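Local coordinates for alkaline serine protease (Thermobifida fusca, PDB 2PFE), which probably cleaves peptide bonds inside protein chains as a secreted serine endopeptidase of the chymotrypsin-like S1 family, related to alpha-lytic protease, at residues 170-173 / 174-178. Residues are numbered along the deposited sequence; the frame is centred on the assembly and turned at random. Where two conformers were deposited one is given.
Sequences QPIN and PLLSY
The amide N of L176 donates to the carbonyl O of I172 at 3.0 Å, and the N of S177 reaches the O of N173 at the same length; both bonds are nearly straight, with N-H...O angles of about 160°. These i to i+4 bonds belong to the N-terminal part of a short helix. P174 suits a position near its start, where the backbone N need not donate to a carbonyl four residues back, and its ring limits phi. That ring lies back against the preceding strand end, its CD 3.8 Å from CB of P171 and 3.4 Å from the carbonyl O of P171. With an alanine here the CD and CG that meet CB of P171 are gone, which would probably open a gap beside that ring and leave the helix start freer to flex. Beyond the backbone, I172 holds CG1 anti to its N (chi1 -171°), which brings that branch 3.9 Å from CG of L176 one turn on, while its CD1 lies more loosely, 4.3 Å from CD2 of L175. Branched apolar chains fit here: I172 packs on A31 and A150, L175 on A31 and V153. OD1 of N173 accepts a hydrogen bond from OG of S88 and passes 3.8 Å from CD1 of L176. Strand 164-171 thus runs directly into helix 172-179, whose side chains meet strands of both barrels at their junction in the chymotrypsin-like fold.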
loop_
_atom_site.group_PDB
_atom_site.type_symbol
_atom_site.label_atom_id
_atom_site.label_comp_id
_atom_site.label_asym_id
_atom_site.label_seq_id
_atom_site.Cartn_x
_atom_site.Cartn_y
_atom_site.Cartn_z
ATOM N N GLN A 170 3.155 -5.762 2.960
ATOM C CA GLN A 170 2.347 -6.009 4.150
ATOM C C GLN A 170 0.987 -6.473 3.635
ATOM O O GLN A 170 0.310 -5.721 2.959
ATOM C CB GLN A 170 2.234 -4.683 4.927
ATOM C CG GLN A 170 1.053 -4.571 5.863
ATOM C CD GLN A 170 1.134 -5.558 7.018
ATOM O OE1 GLN A 170 0.285 -6.448 7.157
ATOM N NE2 GLN A 170 2.172 -5.424 7.839
ATOM N N PRO A 171 0.588 -7.724 3.920
ATOM C CA PRO A 171 -0.726 -8.214 3.494
ATOM C C PRO A 171 -1.873 -7.304 3.963
ATOM O O PRO A 171 -1.818 -6.711 5.062
ATOM C CB PRO A 171 -0.802 -9.627 4.101
ATOM C CG PRO A 171 0.650 -10.033 4.175
ATOM C CD PRO A 171 1.361 -8.771 4.609
ATOM N N ILE A 172 -2.870 -7.156 3.100
ATOM C CA ILE A 172 -3.928 -6.176 3.340
ATOM C C ILE A 172 -4.933 -6.600 4.392
ATOM O O ILE A 172 -5.377 -5.773 5.192
ATOM C CB ILE A 172 -4.644 -5.752 2.036
ATOM C CG1 ILE A 172 -5.602 -4.570 2.268
ATOM C CG2 ILE A 172 -5.397 -6.918 1.381
ATOM C CD1 ILE A 172 -4.927 -3.296 2.765
ATOM N N ASN A 173 -5.273 -7.881 4.430
ATOM C CA ASN A 173 -6.296 -8.312 5.357
ATOM C C ASN A 173 -5.954 -8.101 6.843
ATOM O O ASN A 173 -6.830 -7.669 7.598
ATOM C CB ASN A 173 -6.770 -9.727 5.030
ATOM C CG ASN A 173 -7.627 -9.772 3.777
ATOM O OD1 ASN A 173 -8.260 -8.781 3.391
ATOM N ND2 ASN A 173 -7.632 -10.919 3.118
ATOM N N PRO A 174 -4.706 -8.412 7.271
ATOM C CA PRO A 174 -4.323 -8.058 8.638
ATOM C C PRO A 174 -4.421 -6.561 8.938
ATOM O O PRO A 174 -4.723 -6.189 10.065
ATOM C CB PRO A 174 -2.868 -8.531 8.730
ATOM C CG PRO A 174 -2.779 -9.636 7.752
ATOM C CD PRO A 174 -3.631 -9.174 6.603
ATOM N N LEU A 175 -4.150 -5.719 7.942
ATOM C CA LEU A 175 -4.198 -4.272 8.103
ATOM C C LEU A 175 -5.662 -3.839 8.322
ATOM O O LEU A 175 -5.977 -3.094 9.255
ATOM C CB LEU A 175 -3.572 -3.588 6.870
ATOM C CG LEU A 175 -3.468 -2.057 6.881
ATOM C CD1 LEU A 175 -2.401 -1.611 5.879
ATOM C CD2 LEU A 175 -4.790 -1.397 6.568
ATOM N N LEU A 176 -6.564 -4.353 7.495
ATOM C CA LEU A 176 -7.973 -3.973 7.602
ATOM C C LEU A 176 -8.516 -4.437 8.951
ATOM O O LEU A 176 -9.260 -3.721 9.628
ATOM C CB LEU A 176 -8.803 -4.587 6.478
ATOM C CG LEU A 176 -8.361 -4.231 5.060
ATOM C CD1 LEU A 176 -9.121 -5.127 4.078
ATOM C CD2 LEU A 176 -8.628 -2.746 4.808
ATOM N N SER A 177 -8.118 -5.641 9.351
ATOM C CA SER A 177 -8.564 -6.198 10.633
ATOM C C SER A 177 -8.047 -5.391 11.834
ATOM O O SER A 177 -8.816 -5.047 12.732
ATOM C CB SER A 177 -8.180 -7.673 10.752
ATOM O OG SER A 177 -8.547 -8.208 12.011
ATOM N N TYR A 178 -6.747 -5.093 11.845
ATOM C CA TYR A 178 -6.149 -4.423 13.006
ATOM C C TYR A 178 -6.798 -3.076 13.266
ATOM O O TYR A 178 -7.052 -2.707 14.405
ATOM C CB TYR A 178 -4.657 -4.206 12.802
ATOM C CG TYR A 178 -3.939 -3.821 14.089
ATOM C CD1 TYR A 178 -3.537 -4.801 14.995
ATOM C CD2 TYR A 178 -3.679 -2.481 14.407
ATOM C CE1 TYR A 178 -2.879 -4.465 16.188
ATOM C CE2 TYR A 178 -3.033 -2.133 15.601
ATOM C CZ TYR A 178 -2.641 -3.125 16.487
ATOM O OH TYR A 178 -2.007 -2.800 17.660
#